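Local coordinates for protein beta-lactamase (Nostoc sp., PDB 6NHS) that probably hydrolyses beta-lactam antibiotics as a class D serine beta-lactamase, at residues F59-T64 and V135-L140; K66-L71 and E126-F131; T76-N81 and R121-E126. All coordinates share one frame; numbering follows the deposited sequence.

Interaction 1 (F59-T64 and V135-L140); sequences FLPAST and VGYGNL. With EDO (1,2-ethanediol), chain F.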
loop_
_atom_site.group_PDB
_atom_site.type_symbol
_atom_site.label_atom_id
_atom_site.label_comp_id
_atom_site.label_asym_id
_atom_site.label_seq_id
_atom_site.Cartn_x
_atom_site.Cartn_y
_atom_site.Cartn_z
ATOM N N PHE A 59 1.825 12.259 -0.948
ATOM C CA PHE A 59 3.161 11.687 -0.849
ATOM C C PHE A 59 3.343 10.645 -1.944
ATOM O O PHE A 59 2.371 10.056 -2.422
ATOM C CB PHE A 59 3.405 11.035 0.520
ATOM C CG PHE A 59 3.141 11.949 1.685
ATOM C CD1 PHE A 59 4.154 12.728 2.213
ATOM C CD2 PHE A 59 1.875 12.029 2.250
ATOM C CE1 PHE A 59 3.912 13.571 3.293
ATOM C CE2 PHE A 59 1.627 12.873 3.319
ATOM C CZ PHE A 59 2.648 13.644 3.842
ATOM N N LEU A 60 4.595 10.432 -2.341
ATOM C CA LEU A 60 4.934 9.298 -3.190
ATOM C C LEU A 60 4.381 8.011 -2.578
ATOM O O LEU A 60 4.583 7.768 -1.383
ATOM C CB LEU A 60 6.452 9.174 -3.345
ATOM C CG LEU A 60 7.155 10.294 -4.104
ATOM C CD1 LEU A 60 8.665 10.195 -3.908
ATOM C CD2 LEU A 60 6.797 10.194 -5.581
ATOM N N PRO A 61 3.686 7.176 -3.354
ATOM C CA PRO A 61 3.125 5.949 -2.767
ATOM C C PRO A 61 4.169 4.892 -2.458
ATOM O O PRO A 61 3.948 4.075 -1.552
ATOM C CB PRO A 61 2.132 5.467 -3.837
ATOM C CG PRO A 61 2.573 6.106 -5.090
ATOM C CD PRO A 61 3.195 7.415 -4.720
ATOM N N ALA A 62 5.293 4.887 -3.178
ATOM C CA ALA A 62 6.318 3.861 -3.042
ATOM C C ALA A 62 5.680 2.482 -3.133
ATOM O O ALA A 62 4.778 2.268 -3.949
ATOM C CB ALA A 62 7.095 4.028 -1.730
ATOM N N SER A 63 6.106 1.551 -2.277
ATOM C CA SER A 63 5.641 0.175 -2.391
ATOM C C SER A 63 4.153 0.001 -2.114
ATOM O O SER A 63 3.622 -1.066 -2.436
ATOM C CB SER A 63 6.431 -0.744 -1.452
ATOM O OG SER A 63 7.696 -1.054 -2.014
ATOM N N THR A 64 3.464 0.982 -1.509
ATOM C CA THR A 64 2.017 0.827 -1.364
ATOM C C THR A 64 1.328 0.749 -2.716
ATOM O O THR A 64 0.212 0.223 -2.810
ATOM C CB THR A 64 1.392 1.968 -0.543
ATOM O OG1 THR A 64 1.488 3.215 -1.251
ATOM C CG2 THR A 64 2.065 2.083 0.802
ATOM N N VAL A 135 -10.007 4.181 -11.794
ATOM C CA VAL A 135 -10.033 3.953 -10.351
ATOM C C VAL A 135 -10.017 5.272 -9.586
ATOM O O VAL A 135 -10.541 5.358 -8.465
ATOM C CB VAL A 135 -8.846 3.048 -9.955
ATOM C CG1 VAL A 135 -8.673 2.978 -8.441
ATOM C CG2 VAL A 135 -9.038 1.648 -10.530
ATOM N N GLY A 136 -9.436 6.316 -10.167
ATOM C CA GLY A 136 -9.262 7.559 -9.443
ATOM C C GLY A 136 -8.138 7.508 -8.434
ATOM O O GLY A 136 -8.282 8.038 -7.327
ATOM N N TYR A 137 -7.004 6.896 -8.791
ATOM C CA TYR A 137 -5.950 6.604 -7.822
ATOM C C TYR A 137 -5.064 7.828 -7.607
ATOM O O TYR A 137 -4.395 8.282 -8.541
ATOM C CB TYR A 137 -5.107 5.419 -8.298
ATOM C CG TYR A 137 -4.067 4.983 -7.287
ATOM C CD1 TYR A 137 -2.798 5.550 -7.281
ATOM C CD2 TYR A 137 -4.361 4.023 -6.329
ATOM C CE1 TYR A 137 -1.842 5.168 -6.354
ATOM C CE2 TYR A 137 -3.406 3.628 -5.392
ATOM C CZ TYR A 137 -2.143 4.203 -5.422
ATOM O OH TYR A 137 -1.183 3.835 -4.502
ATOM N N GLY A 138 -5.033 8.342 -6.375
ATOM C CA GLY A 138 -4.097 9.407 -6.032
ATOM C C GLY A 138 -4.289 10.656 -6.875
ATOM O O GLY A 138 -5.417 11.057 -7.186
ATOM N N ASN A 139 -3.171 11.285 -7.258
ATOM C CA ASN A 139 -3.203 12.490 -8.086
ATOM C C ASN A 139 -3.263 12.183 -9.580
ATOM O O ASN A 139 -3.114 13.102 -10.392
ATOM C CB ASN A 139 -2.001 13.397 -7.775
ATOM C CG ASN A 139 -0.669 12.843 -8.300
ATOM O OD1 ASN A 139 -0.591 11.721 -8.781
ATOM N ND2 ASN A 139 0.388 13.642 -8.187
ATOM N N LEU A 140 -3.454 10.914 -9.956
ATOM C CA LEU A 140 -3.801 10.495 -11.314
ATOM C C LEU A 140 -2.693 10.727 -12.337
ATOM O O LEU A 140 -2.960 10.700 -13.541
ATOM C CB LEU A 140 -5.080 11.193 -11.805
ATOM C CG LEU A 140 -6.286 11.238 -10.866
ATOM C CD1 LEU A 140 -7.415 12.028 -11.521
ATOM C CD2 LEU A 140 -6.740 9.843 -10.521
HETATM C C1 EDO F . 0.122 12.501 -16.223
HETATM O O1 EDO F . 1.393 12.685 -15.584
HETATM C C2 EDO F . 0.054 11.121 -16.871
HETATM O O2 EDO F . -1.033 10.375 -16.304
HETATM O O HOH W 1 -1.897 2.077 -2.729
#

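Interaction 2 (K66-L71 and E126-F131); sequences KIFNSL and ERMEKF. With FMT (formic acid), chain K.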
loop_
_atom_site.group_PDB
_atom_site.type_symbol
_atom_site.label_atom_id
_atom_site.label_comp_id
_atom_site.label_asym_id
_atom_site.label_seq_id
_atom_site.Cartn_x
_atom_site.Cartn_y
_atom_site.Cartn_z
ATOM N N LYS A 66 2.055 -1.201 -4.951
ATOM C CA LYS A 66 1.983 -2.604 -5.352
ATOM C C LYS A 66 0.562 -3.147 -5.255
ATOM O O LYS A 66 0.211 -4.083 -5.984
ATOM C CB LYS A 66 2.929 -3.457 -4.498
ATOM C CG LYS A 66 4.411 -3.244 -4.781
ATOM C CD LYS A 66 5.259 -4.260 -4.005
ATOM C CE LYS A 66 6.721 -4.233 -4.446
ATOM N NZ LYS A 66 7.460 -3.034 -3.971
ATOM N N ILE A 67 -0.264 -2.586 -4.367
ATOM C CA ILE A 67 -1.657 -3.025 -4.279
ATOM C C ILE A 67 -2.388 -2.722 -5.581
ATOM O O ILE A 67 -3.018 -3.600 -6.181
ATOM C CB ILE A 67 -2.359 -2.369 -3.077
ATOM C CG1 ILE A 67 -1.683 -2.774 -1.759
ATOM C CG2 ILE A 67 -3.844 -2.736 -3.068
ATOM C CD1 ILE A 67 -2.164 -1.944 -0.553
ATOM N N PHE A 68 -2.299 -1.470 -6.041
ATOM C CA PHE A 68 -2.911 -1.083 -7.311
ATOM C C PHE A 68 -2.276 -1.828 -8.480
ATOM O O PHE A 68 -2.976 -2.352 -9.353
ATOM C CB PHE A 68 -2.781 0.428 -7.496
ATOM C CG PHE A 68 -3.363 0.938 -8.784
ATOM C CD1 PHE A 68 -2.602 0.970 -9.941
ATOM C CD2 PHE A 68 -4.670 1.395 -8.834
ATOM C CE1 PHE A 68 -3.138 1.442 -11.133
ATOM C CE2 PHE A 68 -5.209 1.873 -10.020
ATOM C CZ PHE A 68 -4.442 1.888 -11.167
ATOM N N ASN A 69 -0.939 -1.880 -8.512
ATOM C CA ASN A 69 -0.233 -2.522 -9.618
ATOM C C ASN A 69 -0.616 -3.996 -9.745
ATOM O O ASN A 69 -0.773 -4.511 -10.859
ATOM C CB ASN A 69 1.278 -2.367 -9.413
ATOM C CG ASN A 69 2.067 -2.339 -10.721
ATOM O OD1 ASN A 69 1.533 -2.602 -11.799
ATOM N ND2 ASN A 69 3.359 -2.016 -10.620
ATOM N N SER A 70 -0.774 -4.686 -8.610
ATOM C CA SER A 70 -1.143 -6.102 -8.630
ATOM C C SER A 70 -2.509 -6.307 -9.271
ATOM O O SER A 70 -2.705 -7.249 -10.048
ATOM C CB SER A 70 -1.158 -6.672 -7.204
ATOM O OG SER A 70 0.093 -6.518 -6.554
ATOM N N LEU A 71 -3.474 -5.446 -8.928
ATOM C CA LEU A 71 -4.815 -5.534 -9.499
ATOM C C LEU A 71 -4.784 -5.385 -11.012
ATOM O O LEU A 71 -5.396 -6.180 -11.739
ATOM C CB LEU A 71 -5.708 -4.455 -8.886
ATOM C CG LEU A 71 -5.969 -4.613 -7.393
ATOM C CD1 LEU A 71 -6.424 -3.281 -6.782
ATOM C CD2 LEU A 71 -7.021 -5.704 -7.194
ATOM N N GLU A 126 -0.392 3.398 -21.775
ATOM C CA GLU A 126 -1.784 3.683 -22.116
ATOM C C GLU A 126 -2.747 2.927 -21.208
ATOM O O GLU A 126 -3.717 3.501 -20.705
ATOM C CB GLU A 126 -2.061 3.343 -23.581
ATOM C CG GLU A 126 -3.517 3.581 -23.968
ATOM C CD GLU A 126 -3.841 3.130 -25.378
ATOM O OE1 GLU A 126 -2.901 2.851 -26.149
ATOM O OE2 GLU A 126 -5.044 3.056 -25.712
ATOM N N ARG A 127 -2.509 1.631 -21.000
ATOM C CA ARG A 127 -3.391 0.873 -20.119
ATOM C C ARG A 127 -3.263 1.339 -18.676
ATOM O O ARG A 127 -4.257 1.376 -17.945
ATOM C CB ARG A 127 -3.105 -0.624 -20.225
ATOM C CG ARG A 127 -3.659 -1.267 -21.489
ATOM C CD ARG A 127 -3.705 -2.784 -21.349
ATOM N NE ARG A 127 -2.373 -3.370 -21.237
ATOM C CZ ARG A 127 -2.106 -4.651 -21.462
ATOM N NH1 ARG A 127 -3.079 -5.484 -21.803
ATOM N NH2 ARG A 127 -0.866 -5.101 -21.352
HETATM N N MSE A 128 -2.055 1.700 -18.248
HETATM C CA MSE A 128 -1.851 2.133 -16.869
HETATM C C MSE A 128 -2.609 3.428 -16.612
HETATM O O MSE A 128 -3.276 3.573 -15.596
HETATM C CB MSE A 128 -0.370 2.331 -16.555
HETATM C CG MSE A 128 -0.108 2.666 -15.081
HETATM SE SE MSE A 128 -0.314 1.140 -13.878
HETATM C CE MSE A 128 1.415 0.272 -14.232
ATOM N N GLU A 129 -2.506 4.371 -17.548
ATOM C CA GLU A 129 -3.211 5.638 -17.381
ATOM C C GLU A 129 -4.722 5.430 -17.325
ATOM O O GLU A 129 -5.416 6.077 -16.535
ATOM C CB GLU A 129 -2.839 6.604 -18.509
ATOM C CG GLU A 129 -3.020 8.068 -18.115
ATOM C CD GLU A 129 -2.942 9.016 -19.289
ATOM O OE1 GLU A 129 -2.171 8.754 -20.234
ATOM O OE2 GLU A 129 -3.670 10.028 -19.268
ATOM N N LYS A 130 -5.253 4.533 -18.164
ATOM C CA LYS A 130 -6.690 4.274 -18.158
ATOM C C LYS A 130 -7.149 3.754 -16.802
ATOM O O LYS A 130 -8.146 4.232 -16.246
ATOM C CB LYS A 130 -7.063 3.282 -19.262
ATOM C CG LYS A 130 -7.023 3.860 -20.666
ATOM C CD LYS A 130 -7.701 2.934 -21.668
ATOM C CE LYS A 130 -7.269 3.249 -23.093
ATOM N NZ LYS A 130 -7.315 4.710 -23.376
ATOM N N PHE A 131 -6.429 2.773 -16.247
ATOM C CA PHE A 131 -6.828 2.219 -14.953
ATOM C C PHE A 131 -6.663 3.240 -13.833
ATOM O O PHE A 131 -7.511 3.320 -12.935
ATOM C CB PHE A 131 -6.025 0.953 -14.647
ATOM C CG PHE A 131 -6.620 -0.294 -15.239
ATOM C CD1 PHE A 131 -7.624 -0.983 -14.572
ATOM C CD2 PHE A 131 -6.182 -0.773 -16.466
ATOM C CE1 PHE A 131 -8.182 -2.136 -15.116
ATOM C CE2 PHE A 131 -6.728 -1.924 -17.017
ATOM C CZ PHE A 131 -7.732 -2.606 -16.344
HETATM C C FMT K . 7.788 -1.078 -6.236
HETATM O O1 FMT K . 6.866 -1.706 -6.696
HETATM O O2 FMT K . 7.802 -0.737 -5.052
#

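Interaction 3 (T76-N81 and R121-E126); sequences TGVISN and RKIGHE. With FMT (formic acid), chain C.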
loop_
_atom_site.group_PDB
_atom_site.type_symbol
_atom_site.label_atom_id
_atom_site.label_comp_id
_atom_site.label_asym_id
_atom_site.label_seq_id
_atom_site.Cartn_x
_atom_site.Cartn_y
_atom_site.Cartn_z
ATOM N N THR A 76 -5.306 -7.297 -16.473
ATOM C CA THR A 76 -4.877 -7.262 -17.867
ATOM C C THR A 76 -4.266 -8.576 -18.315
ATOM O O THR A 76 -4.113 -8.796 -19.520
ATOM C CB THR A 76 -3.847 -6.153 -18.096
ATOM O OG1 THR A 76 -2.724 -6.360 -17.225
ATOM C CG2 THR A 76 -4.461 -4.771 -17.839
ATOM N N GLY A 77 -3.878 -9.431 -17.376
ATOM C CA GLY A 77 -3.298 -10.707 -17.725
ATOM C C GLY A 77 -1.822 -10.678 -18.034
ATOM O O GLY A 77 -1.306 -11.652 -18.595
ATOM N N VAL A 78 -1.108 -9.603 -17.676
ATOM C CA VAL A 78 0.334 -9.618 -17.898
ATOM C C VAL A 78 1.020 -10.540 -16.900
ATOM O O VAL A 78 2.177 -10.929 -17.109
ATOM C CB VAL A 78 0.932 -8.196 -17.854
ATOM C CG1 VAL A 78 0.162 -7.245 -18.819
ATOM C CG2 VAL A 78 0.968 -7.658 -16.446
ATOM N N ILE A 79 0.337 -10.889 -15.811
ATOM C CA ILE A 79 0.733 -11.980 -14.925
ATOM C C ILE A 79 -0.505 -12.854 -14.736
ATOM O O ILE A 79 -1.608 -12.340 -14.516
ATOM C CB ILE A 79 1.298 -11.459 -13.582
ATOM C CG1 ILE A 79 1.958 -12.584 -12.768
ATOM C CG2 ILE A 79 0.230 -10.733 -12.741
ATOM C CD1 ILE A 79 3.425 -12.815 -13.114
ATOM N N SER A 80 -0.339 -14.172 -14.874
ATOM C CA SER A 80 -1.517 -15.022 -15.058
ATOM C C SER A 80 -2.254 -15.295 -13.751
ATOM O O SER A 80 -3.488 -15.375 -13.744
ATOM C CB SER A 80 -1.122 -16.338 -15.736
ATOM O OG SER A 80 -0.182 -17.043 -14.954
ATOM N N ASN A 81 -1.537 -15.438 -12.642
ATOM C CA ASN A 81 -2.156 -15.733 -11.347
ATOM C C ASN A 81 -1.117 -15.452 -10.263
ATOM O O ASN A 81 -0.074 -14.841 -10.531
ATOM C CB ASN A 81 -2.686 -17.170 -11.310
ATOM C CG ASN A 81 -1.618 -18.185 -11.653
ATOM O OD1 ASN A 81 -0.487 -18.083 -11.185
ATOM N ND2 ASN A 81 -1.964 -19.163 -12.490
ATOM N N ARG A 121 5.781 -2.219 -17.037
ATOM C CA ARG A 121 6.177 -2.130 -18.438
ATOM C C ARG A 121 5.234 -2.927 -19.325
ATOM O O ARG A 121 4.856 -2.470 -20.410
ATOM C CB ARG A 121 7.616 -2.621 -18.628
ATOM C CG ARG A 121 8.683 -1.761 -17.973
ATOM C CD ARG A 121 10.103 -2.327 -18.234
ATOM N NE ARG A 121 11.035 -1.774 -17.261
ATOM C CZ ARG A 121 11.657 -2.470 -16.317
ATOM N NH1 ARG A 121 11.505 -3.787 -16.233
ATOM N NH2 ARG A 121 12.458 -1.838 -15.466
ATOM N N LYS A 122 4.844 -4.122 -18.879
ATOM C CA LYS A 122 3.983 -4.973 -19.694
ATOM C C LYS A 122 2.558 -4.431 -19.749
ATOM O O LYS A 122 1.889 -4.540 -20.783
ATOM C CB LYS A 122 4.005 -6.399 -19.150
ATOM C CG LYS A 122 5.369 -7.082 -19.313
ATOM C CD LYS A 122 5.374 -8.473 -18.693
ATOM C CE LYS A 122 4.553 -9.466 -19.497
ATOM N NZ LYS A 122 4.607 -10.824 -18.845
ATOM N N ILE A 123 2.070 -3.858 -18.644
ATOM C CA ILE A 123 0.805 -3.123 -18.697
ATOM C C ILE A 123 0.898 -2.010 -19.732
ATOM O O ILE A 123 0.031 -1.863 -20.600
ATOM C CB ILE A 123 0.439 -2.574 -17.305
ATOM C CG1 ILE A 123 0.074 -3.732 -16.361
ATOM C CG2 ILE A 123 -0.723 -1.559 -17.432
ATOM C CD1 ILE A 123 0.123 -3.405 -14.868
ATOM N N GLY A 124 1.960 -1.221 -19.664
ATOM C CA GLY A 124 2.181 -0.158 -20.620
ATOM C C GLY A 124 1.510 1.141 -20.205
ATOM O O GLY A 124 0.556 1.165 -19.427
ATOM N N HIS A 125 2.020 2.236 -20.771
ATOM C CA HIS A 125 1.595 3.571 -20.350
ATOM C C HIS A 125 0.106 3.798 -20.604
ATOM O O HIS A 125 -0.601 4.325 -19.740
ATOM C CB HIS A 125 2.437 4.629 -21.069
ATOM C CG HIS A 125 2.103 6.041 -20.691
ATOM N ND1 HIS A 125 1.245 6.826 -21.431
ATOM C CD2 HIS A 125 2.526 6.813 -19.662
ATOM C CE1 HIS A 125 1.145 8.019 -20.868
ATOM N NE2 HIS A 125 1.916 8.038 -19.796
ATOM N N GLU A 126 -0.392 3.398 -21.775
ATOM C CA GLU A 126 -1.784 3.683 -22.116
ATOM C C GLU A 126 -2.747 2.927 -21.208
ATOM O O GLU A 126 -3.717 3.501 -20.705
ATOM C CB GLU A 126 -2.061 3.343 -23.581
ATOM C CG GLU A 126 -3.517 3.581 -23.968
ATOM C CD GLU A 126 -3.841 3.130 -25.378
ATOM O OE1 GLU A 126 -2.901 2.851 -26.149
ATOM O OE2 GLU A 126 -5.044 3.056 -25.712
HETATM C C FMT C . 3.433 -14.505 -16.065
HETATM O O1 FMT C . 2.327 -15.023 -16.255
HETATM O O2 FMT C . 4.524 -15.094 -16.105
#

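Interaction 1 (F59-T64 and V135-L140)
The Y137 hydroxyl bridges the gap to P61 and T64, meeting one directly and the other through a water. The direct contact is van der Waals: Y137 OH lies 3.8 Å from P61 CB. The indirect one is polar. Y137 OH donates to water 1 at 2.6 Å, and this water donates to T64 O at 2.8 Å. The water lies at the edge of the tyrosine ring, in its plane. With CG anti to the backbone N (chi1 -175°), Y137 extends its ring from the turn toward the other loop.

Each segment also has its own internal polar bonds. P61 O accepts from T64 OG1 at 2.6 Å and from T64 N at 3.1 Å. Both donors come from the same face of the carbonyl, with OG1 tilted 32° from its plane. In segment 135-140, a Schellman motif with G136 at C-prime ends helix 125-135. A type II' turn follows, closed by L140 N donating to Y137 O at 3.1 Å.

The contact is buried. Segment 59-64 includes S63, which fits the serine of an SxxK motif, as in class D enzymes. Q164 of helix 161-172 donates to T64 OG1. The Y137 ring meets F65 and F167 edge-to-face. W216 and V218 of strand 213-223 pack on T64. The contact therefore lies between the helical part and the main sheet.

Interaction 2 (K66-L71 and E126-F131)
K66 O is gripped by two groups of S70, one turn further along helix 65-76. S70 N donates to it at 2.9 Å, and S70 OG at a short 2.5 Å from the opposite face of the carbonyl plane. S70 OG is also hydrogen-bonded to Y116 OH. The same helical turn carries F68 and N69, which meet helix 125-135.

The axes of segments 66-71 and 126-131 come no closer than 11.5 Å, and their N-to-C directions are 115° apart, so the side chains of F68 and M128 bridge much of the gap. F68 CG stands anti to the backbone N (chi1 179°), which brings the ring edge to helix 125-135. F68 CE1 touches the selenium of the selenomethionine M128, atom SE, at 3.9 Å. SE lies in the ring plane, so this is an edge-on Met-aromatic contact. F68 CZ meets the backbone of F131, at 3.7 Å from its C atom. The M128 chain bends at chi2 and chi3, and its methyl CE turns to N69 OD1 at 3.8 Å. The two side chains cross at about a right angle. N69 OD1 is buried here with no hydrogen-bond partner in the model.

K66 points elsewhere: its NZ donates to O2 of a formic acid, probably from the crystallisation liquor, at 2.6 Å. It is also bonded to S63 OG, consistent with the lysine of an SxxK motif. I123 of helix 113-123 packs on both N69 and M128. F167 of helix 161-172 lies on F68. The contact lies in the mainly helical part of the fold, between helices 113-123 and 161-172.

Interaction 3 (T76-N81 and R121-E126)
The flat carbonyl group of V78 receives the K122 ammonium in its own plane. K122 NZ donates to V78 O at 3.0 Å, with a C=O...N angle of 148°. The lysine chain bends at chi3 (72°), and this turns CE and NZ toward V78 O. A formic acid molecule, probably from the crystallisation liquor, is a second flat group nearby. Its O1 accepts from S80 N at 3.1 Å, and I79 CD1 lies above one face of it, off the normal, 3.4 Å from its carbon.

The rest of the contact is apolar and centres on V78, whose side chain sits against the last turn of helix 113-123. V78 CB rests on K122 CB at 3.8 Å. V78 CG1 lies beside the backbone of K122, 3.8 Å from K122 O. V78 CG2 meets I123 CG1 at 4.0 Å, and the two side chains cross at about a right angle. I123 CG1 also touches T76 OG1 at 3.9 Å, but that hydroxyl is hydrogen-bonded to V72 O in its own helix.

Two glycines with positive phi mark the chain turns. G77 follows helix 65-76, and G124 separates helix 113-123 from helix 125-135 and occupies the N-cap position of the latter. L119 and A73 also pack on V78. The contact thus joins the exit of helix 65-76 to the end of helix 113-123, with helix 125-135 alongside through F131 on T76.

Interaction 3 is nested along the chain inside interaction 2, and interaction 2 inside interaction 1. Interactions 1 and 2 have centres about 10 Å apart and touch where Y137 CD2 packs on F68 CD2 at 3.6 Å. The centres of interactions 2 and 3 are about 8 Å apart, and both use helix 125-135. There R127 NH2 probably donates to K122 O at 2.9 Å, and N69 OD1 lies 3.5 Å from I123 CD1. Interactions 1 and 3 do not touch; their centres are about 18 Å apart. S63 and K66, which fit an SxxK motif and are hydrogen-bonded to each other, lie in the first segments of interactions 1 and 2 without taking part in the contacts.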